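Local coordinates for protein putative agmatinase (Clostridium difficile, PDB 3LHL) that probably hydrolyses agmatine to putrescine and urea at a manganese centre, as a member of the agmatinase branch of the arginase family, at residues A[123-128]-A[136-141]; A[154-159]-A[176-181]; A[75-80]-A[101-106]. All coordinates share one frame; numbering follows the deposited sequence.

The three contacts sample one parallel alpha/beta fold at different distances from its metal centre. Interaction 1 is buried and joins two parts of the region between strand 115-120 and helix 140-148; carbonyl contacts, a weak backbone bond and apolar packing join its segments beside two manganese ions. Interaction 2 pairs strand 153-158 with the outermost strand 176-179, so backbone hydrogen bonds carry it. It touches interaction 1, where Thr124 packs on Ile158. Interaction 3, helix 70-86 on helix 101-111, is apolar and mostly buried, with an exposed edge at Lys106, and lies about 25 Å from interaction 2, centre to centre. Leu102 and Thr101 nevertheless meet Val140 of interaction 1, where helix 101-111 reaches the start of helix 140-148.

Interaction 1: residues A[123-128]-A[136-141]; sequences HTDLRE and SHATVI. With MN (manganese (II) ion), chain C; MN (manganese (II) ion), chain B.
Asp125 and Ala138 bring their CA atoms to 4.4 Å, and from this close pass the aspartate side chain can be followed outward to the metal. Its CB rests 3.7 Å from CG1 of Ile141. The next atom, CG, lies 3.4 Å from the backbone O of His137, and both carboxylate oxygens come equally near that O without a hydrogen bond. With chi1 at -76°, CG stands beside the aspartate's own backbone N, which brings OD2 to one manganese ion. OD1 passes near CA of Ala138, whereas OD2 lies 3.5 Å from CG1 of Val140 and binds the ion at 2.4 Å.

CA of Asp125 makes a bent C-H...O contact with Ala138 O at 3.1 Å, and Asp125 O receives a weak bond from Ile141 N. A water donates to Ala138 O at 2.7 Å and accepts a weak bond from Arg127 NE, while NH2 of that arginine forms a salt bridge with Glu165. Farther along the chain, Leu126, whose CB points away, still brings CD2 to Ile141 CG2.

His98, Asp121 and Asp202 share the ion held by Asp125; a second ion takes His123 ND1 together with Asp121, Asp202 and Asp204. The sequence from Asp121 through His123 to Asp125 is the Asp-Ala-His-x-Asp signature of the arginase family's binuclear manganese site.

Interaction 2: residues A[154-159]-A[176-181]; sequences FQFGIR and YMEIGG
Tyr176 lies across the two phenylalanines of the neighbouring strand, its near end against Phe154 and its far edge against Phe156. CB of Tyr176 fits beside Phe154 CD1 at 3.4 Å, and its CE2 comes to 3.9 Å from Phe156 CE1. Its ring plane is inclined by 39° to that of Phe154 and by 53° to that of Phe156, neither stacked nor edge-to-face. Chi1 of 166° swings the tyrosine ring away from its own backbone N, which is how one residue spans two neighbours. Next along, the carboxylate of Glu178 stands nearly perpendicular to the Phe156 ring, OE1 at the ring's edge and in its plane. Ile188 of helix 185-191 covers this aromatic cluster, and Thr184 bonds both Tyr176 OH and Glu178 OE1.

On the other face Met177, a selenomethionine, fills the dip between Gln155 and Ile158. Its CG touches Ile158 CG1 at 3.6 Å; a bend at chi3 then lays CE near CD of Gln155. Phe166 of helix 163-170 packs on both Ile158 and Met177, as befits a beta-alpha-beta unit whose two strands pair side by side.

Straight backbone bonds join Gln155 N to Tyr176 O (2.7 Å) and Glu178 N to Gln155 O (2.8 Å). At Gly157 an extra residue breaks the parallel register: Gly157 N bonds weakly to Glu178 O and Gly181 O, and Ile158 N weakly to Glu178 O. Gly180 N then meets Ile158 O at 2.6 Å. The chemistry thus implies pairing that is firm on either side of Gly157 but slack there, where the inner strand turns a corner beside the outermost strand.

Interaction 3: residues A[75-80]-A[101-106]; sequences KEIYQE and TLPAFK
Ile77 and Pro103 form the tight part of this helix pair together with one edge of Tyr78. The CB of Pro103 is directed toward helix 70-86, and the proline CG is met by Ile77 CG2 and CB, each at 3.7 Å. With CG2 anti to the backbone N of Ile77, that methyl also reaches toward Ala104, whose CB is a looser 4.4 Å away. The adjoining ring atom of the proline, CB, lies 4.0 Å from CB of Tyr78. Tyr78 turns the edge of its ring to the second helix, CD1 coming to 3.3 Å from Pro103 O, near the ring plane. The axes of segments 75-80 and 101-106 approach to 7.8 Å and cross at -35°.

Helices 70-86 and 101-111 come before and after strand 90-95 of the parallel sheet in the alpha/beta fold of the arginase family. Met93 of that strand touches both Ile77 and Ala104, so the apolar side of the seam rests on the sheet.

Toward solvent the packing thins. CE1 of Tyr78 lies 3.8 Å from Lys106 CB, and the tyrosine OH goes on to hydrogen-bond Glu110. Lys106 contributes little beyond CB, because its extended chain leads the ammonium away from helix 70-86.

Interaction 1: residues A[123-128]-A[136-141]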
ATOM      1  N   HIS A 123      -4.705  -2.546  11.056  1.00 16.07           N
ATOM      2  CA  HIS A 123      -3.788  -2.374  12.180  1.00 17.69           C
ATOM      3  C   HIS A 123      -3.049  -1.038  12.155  1.00 18.02           C
ATOM      4  O   HIS A 123      -2.765  -0.490  11.084  1.00 16.92           O
ATOM      5  CB  HIS A 123      -2.770  -3.519  12.194  1.00 15.82           C
ATOM      6  CG  HIS A 123      -3.387  -4.863  11.980  1.00 18.72           C
ATOM      7  ND1 HIS A 123      -3.596  -5.392  10.722  1.00 16.36           N
ATOM      8  CD2 HIS A 123      -3.925  -5.747  12.855  1.00 16.78           C
ATOM      9  CE1 HIS A 123      -4.239  -6.542  10.834  1.00 18.09           C
ATOM     10  NE2 HIS A 123      -4.451  -6.779  12.117  1.00 16.79           N
ATOM     11  N   THR A 124      -2.727  -0.532  13.343  1.00 17.72           N
ATOM     12  CA  THR A 124      -2.018   0.736  13.486  1.00 16.67           C
ATOM     13  C   THR A 124      -0.583   0.654  12.965  1.00 17.19           C
ATOM     14  O   THR A 124      -0.095   1.583  12.317  1.00 17.69           O
ATOM     15  CB  THR A 124      -1.953   1.193  14.974  1.00 19.01           C
ATOM     16  OG1 THR A 124      -1.043   0.352  15.695  1.00 18.48           O
ATOM     17  CG2 THR A 124      -3.335   1.122  15.631  1.00 14.27           C
ATOM     18  N   ASP A 125       0.087  -0.462  13.246  1.00 16.20           N
ATOM     19  CA  ASP A 125       1.476  -0.643  12.830  1.00 17.20           C
ATOM     20  C   ASP A 125       2.369   0.400  13.505  1.00 18.36           C
ATOM     21  O   ASP A 125       3.435   0.745  12.998  1.00 18.69           O
ATOM     22  CB  ASP A 125       1.606  -0.525  11.308  1.00 16.34           C
ATOM     23  CG  ASP A 125       1.107  -1.757  10.584  1.00 16.16           C
ATOM     24  OD1 ASP A 125       0.821  -2.766  11.261  1.00 18.00           O
ATOM     25  OD2 ASP A 125       1.010  -1.719   9.339  1.00 15.59           O
ATOM     26  N   LEU A 126       1.931   0.895  14.659  1.00 19.71           N
ATOM     27  CA  LEU A 126       2.687   1.908  15.374  1.00 19.12           C
ATOM     28  C   LEU A 126       3.600   1.390  16.486  1.00 20.53           C
ATOM     29  O   LEU A 126       4.386   2.153  17.044  1.00 21.52           O
ATOM     30  CB  LEU A 126       1.730   2.961  15.937  1.00 18.21           C
ATOM     31  CG  LEU A 126       1.147   3.956  14.928  1.00 18.83           C
ATOM     32  CD1 LEU A 126       0.200   4.914  15.625  1.00 17.55           C
ATOM     33  CD2 LEU A 126       2.283   4.734  14.267  1.00 19.98           C
ATOM     34  N   ARG A 127       3.525   0.108  16.815  1.00 21.79           N
ATOM     35  CA  ARG A 127       4.386  -0.380  17.884  1.00 22.45           C
ATOM     36  C   ARG A 127       5.861  -0.271  17.500  1.00 21.33           C
ATOM     37  O   ARG A 127       6.225  -0.393  16.328  1.00 19.49           O
ATOM     38  CB  ARG A 127       4.023  -1.815  18.273  1.00 22.71           C
ATOM     39  CG  ARG A 127       4.340  -2.889  17.259  1.00 24.34           C
ATOM     40  CD  ARG A 127       3.683  -4.188  17.714  1.00 24.77           C
ATOM     41  NE  ARG A 127       2.229  -4.039  17.737  1.00 24.88           N
ATOM     42  CZ  ARG A 127       1.392  -4.847  18.381  1.00 26.18           C
ATOM     43  NH1 ARG A 127       1.855  -5.878  19.076  1.00 24.87           N
ATOM     44  NH2 ARG A 127       0.087  -4.622  18.322  1.00 24.13           N
ATOM     45  N   GLU A 128       6.696  -0.019  18.506  1.00 20.96           N
ATOM     46  CA  GLU A 128       8.135   0.146  18.325  1.00 21.06           C
ATOM     47  C   GLU A 128       8.816  -1.142  17.861  1.00 21.25           C
ATOM     48  O   GLU A 128       9.720  -1.108  17.029  1.00 19.76           O
ATOM     49  CB  GLU A 128       8.750   0.635  19.638  1.00 20.84           C
ATOM     50  CG  GLU A 128      10.253   0.921  19.600  1.00 25.20           C
ATOM     51  CD  GLU A 128      10.650   1.952  18.551  1.00 25.53           C
ATOM     52  OE1 GLU A 128       9.857   2.877  18.271  1.00 27.33           O
ATOM     53  OE2 GLU A 128      11.771   1.846  18.018  1.00 28.90           O
ATOM     54  N   SER A 136       9.622  -4.614  11.314  1.00 21.95           N
ATOM     55  CA  SER A 136       8.608  -5.643  11.149  1.00 20.95           C
ATOM     56  C   SER A 136       7.428  -5.047  10.398  1.00 20.57           C
ATOM     57  O   SER A 136       7.321  -3.825  10.263  1.00 21.13           O
ATOM     58  CB  SER A 136       8.151  -6.125  12.529  1.00 21.68           C
ATOM     59  OG  SER A 136       6.938  -6.851  12.457  1.00 23.53           O
ATOM     60  N   HIS A 137       6.539  -5.904   9.908  1.00 19.25           N
ATOM     61  CA  HIS A 137       5.364  -5.412   9.202  1.00 18.26           C
ATOM     62  C   HIS A 137       4.475  -4.638  10.179  1.00 17.25           C
ATOM     63  O   HIS A 137       3.725  -3.747   9.777  1.00 16.33           O
ATOM     64  CB  HIS A 137       4.568  -6.578   8.592  1.00 17.00           C
ATOM     65  CG  HIS A 137       4.171  -7.633   9.580  1.00 16.64           C
ATOM     66  ND1 HIS A 137       4.998  -8.684   9.922  1.00 19.06           N
ATOM     67  CD2 HIS A 137       3.030  -7.808  10.291  1.00 16.22           C
ATOM     68  CE1 HIS A 137       4.382  -9.461  10.798  1.00 17.16           C
ATOM     69  NE2 HIS A 137       3.188  -8.952  11.039  1.00 17.12           N
ATOM     70  N   ALA A 138       4.587  -4.972  11.464  1.00 16.91           N
ATOM     71  CA  ALA A 138       3.783  -4.349  12.519  1.00 16.85           C
ATOM     72  C   ALA A 138       4.335  -3.049  13.106  1.00 18.59           C
ATOM     73  O   ALA A 138       3.699  -2.436  13.970  1.00 17.07           O
ATOM     74  CB  ALA A 138       3.558  -5.352  13.645  1.00 15.36           C
ATOM     75  N   THR A 139       5.509  -2.625  12.647  1.00 18.34           N
ATOM     76  CA  THR A 139       6.114  -1.397  13.153  1.00 17.41           C
ATOM     77  C   THR A 139       6.401  -0.426  12.016  1.00 18.11           C
ATOM     78  O   THR A 139       6.948   0.651  12.246  1.00 19.21           O
ATOM     79  CB  THR A 139       7.463  -1.677  13.847  1.00 16.89           C
ATOM     80  OG1 THR A 139       8.422  -2.060  12.855  1.00 16.35           O
ATOM     81  CG2 THR A 139       7.334  -2.804  14.881  1.00 13.51           C
ATOM     82  N   VAL A 140       6.030  -0.800  10.796  1.00 16.97           N
ATOM     83  CA  VAL A 140       6.317   0.030   9.630  1.00 17.01           C
ATOM     84  C   VAL A 140       5.926   1.510   9.731  1.00 18.08           C
ATOM     85  O   VAL A 140       6.713   2.381   9.358  1.00 18.18           O
ATOM     86  CB  VAL A 140       5.699  -0.586   8.332  1.00 17.23           C
ATOM     87  CG1 VAL A 140       4.172  -0.486   8.356  1.00 15.76           C
ATOM     88  CG2 VAL A 140       6.275   0.113   7.106  1.00 16.22           C
ATOM     89  N   ILE A 141       4.737   1.809  10.241  1.00 16.35           N
ATOM     90  CA  ILE A 141       4.329   3.204  10.337  1.00 18.15           C
ATOM     91  C   ILE A 141       5.123   3.960  11.394  1.00 18.32           C
ATOM     92  O   ILE A 141       5.358   5.161  11.257  1.00 19.29           O
ATOM     93  CB  ILE A 141       2.809   3.331  10.620  1.00 19.20           C
ATOM     94  CG1 ILE A 141       2.025   2.678   9.480  1.00 18.26           C
ATOM     95  CG2 ILE A 141       2.407   4.805  10.728  1.00 18.81           C
ATOM     96  CD1 ILE A 141       2.360   3.238   8.109  1.00 19.58           C
TER
HETATM   97 MN    MN C 302      -2.610  -4.932   8.555  1.00 17.84          MN
HETATM   98 MN    MN B 301      -0.036  -3.148   7.797  1.00 18.22          MN
HETATM   99  O   HOH W   1       1.272  -3.005  14.945  1.00 24.28           O

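Interaction 2: residues A[154-159]-A[176-181]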
ATOM      1  N   PHE A 154      -1.547   9.964   7.859  1.00 17.71           N
ATOM      2  CA  PHE A 154      -3.001   9.863   7.975  1.00 18.42           C
ATOM      3  C   PHE A 154      -3.402   8.405   7.815  1.00 17.73           C
ATOM      4  O   PHE A 154      -3.163   7.799   6.773  1.00 19.55           O
ATOM      5  CB  PHE A 154      -3.663  10.723   6.900  1.00 18.72           C
ATOM      6  CG  PHE A 154      -3.329  12.174   7.017  1.00 19.90           C
ATOM      7  CD1 PHE A 154      -4.206  13.054   7.644  1.00 19.54           C
ATOM      8  CD2 PHE A 154      -2.102  12.653   6.563  1.00 21.11           C
ATOM      9  CE1 PHE A 154      -3.865  14.391   7.823  1.00 20.32           C
ATOM     10  CE2 PHE A 154      -1.749  13.992   6.739  1.00 21.13           C
ATOM     11  CZ  PHE A 154      -2.634  14.860   7.371  1.00 21.76           C
ATOM     12  N   GLN A 155      -4.016   7.850   8.852  1.00 17.23           N
ATOM     13  CA  GLN A 155      -4.405   6.449   8.845  1.00 16.23           C
ATOM     14  C   GLN A 155      -5.915   6.294   8.782  1.00 17.09           C
ATOM     15  O   GLN A 155      -6.651   7.063   9.397  1.00 16.76           O
ATOM     16  CB  GLN A 155      -3.834   5.775  10.091  1.00 16.45           C
ATOM     17  CG  GLN A 155      -2.409   6.243  10.397  1.00 16.55           C
ATOM     18  CD  GLN A 155      -1.753   5.467  11.515  1.00 15.60           C
ATOM     19  OE1 GLN A 155      -1.450   4.280  11.370  1.00 18.89           O
ATOM     20  NE2 GLN A 155      -1.532   6.131  12.641  1.00 14.61           N
ATOM     21  N   PHE A 156      -6.366   5.289   8.035  1.00 15.84           N
ATOM     22  CA  PHE A 156      -7.793   5.042   7.856  1.00 17.02           C
ATOM     23  C   PHE A 156      -8.190   3.579   7.994  1.00 16.02           C
ATOM     24  O   PHE A 156      -7.471   2.693   7.541  1.00 16.78           O
ATOM     25  CB  PHE A 156      -8.220   5.528   6.473  1.00 15.51           C
ATOM     26  CG  PHE A 156      -8.002   6.982   6.256  1.00 14.69           C
ATOM     27  CD1 PHE A 156      -9.018   7.897   6.524  1.00 14.57           C
ATOM     28  CD2 PHE A 156      -6.777   7.449   5.789  1.00 14.83           C
ATOM     29  CE1 PHE A 156      -8.817   9.259   6.328  1.00 15.54           C
ATOM     30  CE2 PHE A 156      -6.567   8.813   5.591  1.00 16.34           C
ATOM     31  CZ  PHE A 156      -7.586   9.718   5.860  1.00 14.43           C
ATOM     32  N   GLY A 157      -9.345   3.345   8.611  1.00 16.77           N
ATOM     33  CA  GLY A 157      -9.857   1.996   8.774  1.00 16.61           C
ATOM     34  C   GLY A 157      -9.287   1.193   9.927  1.00 16.56           C
ATOM     35  O   GLY A 157      -9.637   0.026  10.102  1.00 15.44           O
ATOM     36  N   ILE A 158      -8.420   1.819  10.716  1.00 16.46           N
ATOM     37  CA  ILE A 158      -7.776   1.153  11.843  1.00 16.70           C
ATOM     38  C   ILE A 158      -8.780   0.596  12.852  1.00 16.87           C
ATOM     39  O   ILE A 158      -9.705   1.287  13.271  1.00 18.79           O
ATOM     40  CB  ILE A 158      -6.828   2.121  12.589  1.00 20.04           C
ATOM     41  CG1 ILE A 158      -6.069   3.008  11.587  1.00 18.00           C
ATOM     42  CG2 ILE A 158      -5.850   1.318  13.456  1.00 18.78           C
ATOM     43  CD1 ILE A 158      -5.181   2.260  10.605  1.00 17.92           C
ATOM     44  N   ARG A 159      -8.596  -0.658  13.245  1.00 16.60           N
ATOM     45  CA  ARG A 159      -9.502  -1.275  14.204  1.00 17.20           C
ATOM     46  C   ARG A 159      -8.852  -2.304  15.130  1.00 16.87           C
ATOM     47  O   ARG A 159      -9.546  -3.021  15.846  1.00 17.77           O
ATOM     48  CB  ARG A 159     -10.675  -1.916  13.462  1.00 18.31           C
ATOM     49  CG  ARG A 159     -10.295  -2.845  12.311  1.00 18.29           C
ATOM     50  CD  ARG A 159     -11.562  -3.383  11.639  1.00 19.17           C
ATOM     51  NE  ARG A 159     -11.297  -4.378  10.602  1.00 18.26           N
ATOM     52  CZ  ARG A 159     -10.776  -4.108   9.409  1.00 16.79           C
ATOM     53  NH1 ARG A 159     -10.452  -2.862   9.085  1.00 14.05           N
ATOM     54  NH2 ARG A 159     -10.592  -5.088   8.531  1.00 17.38           N
ATOM     55  N   TYR A 176      -2.614  11.247  12.217  1.00 19.89           N
ATOM     56  CA  TYR A 176      -4.053  11.430  12.138  1.00 20.98           C
ATOM     57  C   TYR A 176      -4.581  10.017  11.938  1.00 21.02           C
ATOM     58  O   TYR A 176      -4.066   9.273  11.102  1.00 19.63           O
ATOM     59  CB  TYR A 176      -4.457  12.277  10.935  1.00 22.40           C
ATOM     60  CG  TYR A 176      -5.938  12.180  10.672  1.00 23.97           C
ATOM     61  CD1 TYR A 176      -6.846  12.939  11.407  1.00 24.18           C
ATOM     62  CD2 TYR A 176      -6.439  11.264   9.743  1.00 23.61           C
ATOM     63  CE1 TYR A 176      -8.220  12.790  11.230  1.00 24.45           C
ATOM     64  CE2 TYR A 176      -7.809  11.106   9.557  1.00 25.30           C
ATOM     65  CZ  TYR A 176      -8.693  11.873  10.304  1.00 25.59           C
ATOM     66  OH  TYR A 176     -10.047  11.726  10.125  1.00 25.39           O
HETATM   67  N   MSE A 177      -5.606   9.643  12.690  1.00 22.01           N
HETATM   68  CA  MSE A 177      -6.144   8.302  12.564  1.00 23.94           C
HETATM   69  C   MSE A 177      -7.654   8.221  12.640  1.00 23.57           C
HETATM   70  O   MSE A 177      -8.257   8.715  13.587  1.00 23.74           O
HETATM   71  CB  MSE A 177      -5.549   7.404  13.651  1.00 26.07           C
HETATM   72  CG  MSE A 177      -6.073   5.979  13.632  1.00 30.32           C
HETATM   73 SE   MSE A 177      -5.372   4.905  15.083  1.00 40.33          SE
HETATM   74  CE  MSE A 177      -3.564   4.651  14.423  1.00 34.86           C
ATOM     75  N   GLU A 178      -8.271   7.612  11.634  1.00 23.45           N
ATOM     76  CA  GLU A 178      -9.714   7.435  11.676  1.00 23.37           C
ATOM     77  C   GLU A 178      -9.897   5.982  12.083  1.00 23.07           C
ATOM     78  O   GLU A 178      -9.490   5.062  11.365  1.00 22.51           O
ATOM     79  CB  GLU A 178     -10.379   7.674  10.321  1.00 24.02           C
ATOM     80  CG  GLU A 178     -11.893   7.834  10.468  1.00 25.78           C
ATOM     81  CD  GLU A 178     -12.668   7.565   9.192  1.00 25.96           C
ATOM     82  OE1 GLU A 178     -12.244   8.047   8.122  1.00 27.09           O
ATOM     83  OE2 GLU A 178     -13.714   6.881   9.269  1.00 22.67           O
ATOM     84  N   ILE A 179     -10.499   5.774  13.243  1.00 22.50           N
ATOM     85  CA  ILE A 179     -10.700   4.428  13.750  1.00 22.63           C
ATOM     86  C   ILE A 179     -12.012   3.812  13.295  1.00 22.59           C
ATOM     87  O   ILE A 179     -13.047   4.475  13.263  1.00 22.52           O
ATOM     88  CB  ILE A 179     -10.634   4.426  15.296  1.00 23.64           C
ATOM     89  CG1 ILE A 179      -9.250   4.912  15.741  1.00 21.27           C
ATOM     90  CG2 ILE A 179     -10.937   3.028  15.846  1.00 21.78           C
ATOM     91  CD1 ILE A 179      -9.146   5.195  17.226  1.00 25.55           C
ATOM     92  N   GLY A 180     -11.943   2.539  12.918  1.00 22.91           N
ATOM     93  CA  GLY A 180     -13.123   1.805  12.495  1.00 22.13           C
ATOM     94  C   GLY A 180     -13.821   2.231  11.221  1.00 22.36           C
ATOM     95  O   GLY A 180     -14.945   1.797  10.968  1.00 23.96           O
ATOM     96  N   GLY A 181     -13.180   3.068  10.411  1.00 21.22           N
ATOM     97  CA  GLY A 181     -13.815   3.501   9.180  1.00 20.28           C
ATOM     98  C   GLY A 181     -12.919   4.315   8.268  1.00 19.63           C
ATOM     99  O   GLY A 181     -11.758   4.574   8.591  1.00 18.04           O
TER

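Interaction 3: residues A[75-80]-A[101-106]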
ATOM      1  N   LYS A  75      17.373  -3.224   1.417  1.00 19.74           N
ATOM      2  CA  LYS A  75      18.295  -2.445   0.594  1.00 21.60           C
ATOM      3  C   LYS A  75      17.997  -2.636  -0.888  1.00 20.59           C
ATOM      4  O   LYS A  75      18.080  -1.691  -1.671  1.00 21.97           O
ATOM      5  CB  LYS A  75      19.747  -2.843   0.885  1.00 22.01           C
ATOM      6  CG  LYS A  75      20.215  -2.435   2.272  1.00 26.61           C
ATOM      7  CD  LYS A  75      21.645  -2.877   2.548  1.00 31.22           C
ATOM      8  CE  LYS A  75      22.089  -2.456   3.946  1.00 31.32           C
ATOM      9  NZ  LYS A  75      23.441  -2.981   4.275  1.00 33.07           N
ATOM     10  N   GLU A  76      17.642  -3.859  -1.263  1.00 20.19           N
ATOM     11  CA  GLU A  76      17.331  -4.174  -2.650  1.00 20.36           C
ATOM     12  C   GLU A  76      16.044  -3.476  -3.090  1.00 21.41           C
ATOM     13  O   GLU A  76      15.961  -2.967  -4.210  1.00 21.29           O
ATOM     14  CB  GLU A  76      17.213  -5.694  -2.820  1.00 21.82           C
ATOM     15  CG  GLU A  76      18.492  -6.419  -2.423  1.00 25.47           C
ATOM     16  CD  GLU A  76      18.334  -7.923  -2.303  1.00 28.26           C
ATOM     17  OE1 GLU A  76      17.300  -8.379  -1.767  1.00 30.58           O
ATOM     18  OE2 GLU A  76      19.257  -8.649  -2.727  1.00 29.07           O
ATOM     19  N   ILE A  77      15.044  -3.443  -2.212  1.00 18.69           N
ATOM     20  CA  ILE A  77      13.787  -2.780  -2.545  1.00 17.61           C
ATOM     21  C   ILE A  77      14.089  -1.298  -2.718  1.00 17.40           C
ATOM     22  O   ILE A  77      13.623  -0.660  -3.659  1.00 16.43           O
ATOM     23  CB  ILE A  77      12.737  -2.941  -1.426  1.00 16.73           C
ATOM     24  CG1 ILE A  77      12.322  -4.410  -1.301  1.00 14.93           C
ATOM     25  CG2 ILE A  77      11.527  -2.067  -1.726  1.00 16.06           C
ATOM     26  CD1 ILE A  77      11.489  -4.710  -0.059  1.00 13.98           C
ATOM     27  N   TYR A  78      14.887  -0.764  -1.799  1.00 18.02           N
ATOM     28  CA  TYR A  78      15.274   0.639  -1.840  1.00 18.81           C
ATOM     29  C   TYR A  78      15.893   0.973  -3.190  1.00 17.72           C
ATOM     30  O   TYR A  78      15.531   1.961  -3.825  1.00 16.62           O
ATOM     31  CB  TYR A  78      16.293   0.947  -0.744  1.00 21.20           C
ATOM     32  CG  TYR A  78      16.694   2.400  -0.712  1.00 24.54           C
ATOM     33  CD1 TYR A  78      15.869   3.354  -0.120  1.00 25.87           C
ATOM     34  CD2 TYR A  78      17.885   2.830  -1.299  1.00 25.51           C
ATOM     35  CE1 TYR A  78      16.221   4.700  -0.111  1.00 27.69           C
ATOM     36  CE2 TYR A  78      18.242   4.174  -1.299  1.00 27.56           C
ATOM     37  CZ  TYR A  78      17.405   5.101  -0.704  1.00 28.72           C
ATOM     38  OH  TYR A  78      17.744   6.434  -0.704  1.00 33.34           O
ATOM     39  N   GLN A  79      16.838   0.143  -3.615  1.00 18.38           N
ATOM     40  CA  GLN A  79      17.520   0.349  -4.886  1.00 20.02           C
ATOM     41  C   GLN A  79      16.567   0.437  -6.070  1.00 19.73           C
ATOM     42  O   GLN A  79      16.640   1.381  -6.854  1.00 17.44           O
ATOM     43  CB  GLN A  79      18.527  -0.773  -5.138  1.00 21.48           C
ATOM     44  CG  GLN A  79      19.750  -0.718  -4.253  1.00 25.39           C
ATOM     45  CD  GLN A  79      20.483   0.602  -4.374  1.00 27.31           C
ATOM     46  OE1 GLN A  79      20.379   1.467  -3.504  1.00 26.29           O
ATOM     47  NE2 GLN A  79      21.219   0.770  -5.468  1.00 29.57           N
ATOM     48  N   GLU A  80      15.680  -0.548  -6.200  1.00 20.12           N
ATOM     49  CA  GLU A  80      14.729  -0.575  -7.308  1.00 21.33           C
ATOM     50  C   GLU A  80      13.856   0.675  -7.304  1.00 19.43           C
ATOM     51  O   GLU A  80      13.678   1.318  -8.336  1.00 19.76           O
ATOM     52  CB  GLU A  80      13.847  -1.828  -7.227  1.00 23.85           C
ATOM     53  CG  GLU A  80      12.875  -1.996  -8.396  1.00 29.33           C
ATOM     54  CD  GLU A  80      13.575  -2.035  -9.751  1.00 35.41           C
ATOM     55  OE1 GLU A  80      14.476  -2.882  -9.934  1.00 36.22           O
ATOM     56  OE2 GLU A  80      13.224  -1.220 -10.638  1.00 38.14           O
ATOM     57  N   THR A 101       7.265  -1.506   2.478  1.00 16.67           N
ATOM     58  CA  THR A 101       6.919  -0.103   2.326  1.00 17.62           C
ATOM     59  C   THR A 101       7.988   0.849   2.886  1.00 18.56           C
ATOM     60  O   THR A 101       8.165   1.957   2.374  1.00 17.92           O
ATOM     61  CB  THR A 101       5.569   0.189   3.024  1.00 18.21           C
ATOM     62  OG1 THR A 101       4.520  -0.493   2.324  1.00 22.20           O
ATOM     63  CG2 THR A 101       5.275   1.684   3.048  1.00 18.36           C
ATOM     64  N   LEU A 102       8.707   0.421   3.921  1.00 16.20           N
ATOM     65  CA  LEU A 102       9.718   1.283   4.534  1.00 16.50           C
ATOM     66  C   LEU A 102      10.805   1.735   3.557  1.00 16.74           C
ATOM     67  O   LEU A 102      10.994   2.934   3.356  1.00 17.19           O
ATOM     68  CB  LEU A 102      10.337   0.597   5.759  1.00 13.56           C
ATOM     69  CG  LEU A 102      11.457   1.321   6.519  1.00 14.77           C
ATOM     70  CD1 LEU A 102      11.059   2.770   6.835  1.00 15.12           C
ATOM     71  CD2 LEU A 102      11.750   0.553   7.804  1.00 12.95           C
ATOM     72  N   PRO A 103      11.532   0.788   2.938  1.00 16.49           N
ATOM     73  CA  PRO A 103      12.578   1.192   1.992  1.00 16.52           C
ATOM     74  C   PRO A 103      12.022   1.931   0.779  1.00 17.23           C
ATOM     75  O   PRO A 103      12.650   2.854   0.264  1.00 16.44           O
ATOM     76  CB  PRO A 103      13.244  -0.132   1.617  1.00 17.13           C
ATOM     77  CG  PRO A 103      12.156  -1.142   1.811  1.00 15.50           C
ATOM     78  CD  PRO A 103      11.512  -0.677   3.098  1.00 16.90           C
ATOM     79  N   ALA A 104      10.836   1.523   0.333  1.00 17.21           N
ATOM     80  CA  ALA A 104      10.200   2.149  -0.818  1.00 17.48           C
ATOM     81  C   ALA A 104       9.907   3.602  -0.490  1.00 18.45           C
ATOM     82  O   ALA A 104      10.206   4.508  -1.276  1.00 17.98           O
ATOM     83  CB  ALA A 104       8.909   1.421  -1.163  1.00 16.69           C
ATOM     84  N   PHE A 105       9.316   3.817   0.681  1.00 19.52           N
ATOM     85  CA  PHE A 105       8.984   5.156   1.124  1.00 18.43           C
ATOM     86  C   PHE A 105      10.251   5.989   1.209  1.00 18.98           C
ATOM     87  O   PHE A 105      10.276   7.136   0.767  1.00 18.62           O
ATOM     88  CB  PHE A 105       8.318   5.137   2.499  1.00 18.55           C
ATOM     89  CG  PHE A 105       8.131   6.505   3.077  1.00 19.44           C
ATOM     90  CD1 PHE A 105       7.185   7.375   2.535  1.00 18.55           C
ATOM     91  CD2 PHE A 105       8.964   6.963   4.095  1.00 15.51           C
ATOM     92  CE1 PHE A 105       7.081   8.687   2.997  1.00 20.66           C
ATOM     93  CE2 PHE A 105       8.871   8.265   4.564  1.00 17.04           C
ATOM     94  CZ  PHE A 105       7.928   9.133   4.015  1.00 18.96           C
ATOM     95  N   LYS A 106      11.303   5.410   1.777  1.00 18.32           N
ATOM     96  CA  LYS A 106      12.557   6.139   1.905  1.00 20.35           C
ATOM     97  C   LYS A 106      13.060   6.637   0.557  1.00 20.09           C
ATOM     98  O   LYS A 106      13.442   7.799   0.424  1.00 20.84           O
ATOM     99  CB  LYS A 106      13.624   5.269   2.577  1.00 20.09           C
ATOM    100  CG  LYS A 106      13.440   5.150   4.088  1.00 23.75           C
ATOM    101  CD  LYS A 106      14.499   4.267   4.725  1.00 25.21           C
ATOM    102  CE  LYS A 106      14.290   4.168   6.227  1.00 25.61           C
ATOM    103  NZ  LYS A 106      15.326   3.327   6.887  1.00 25.63           N
TER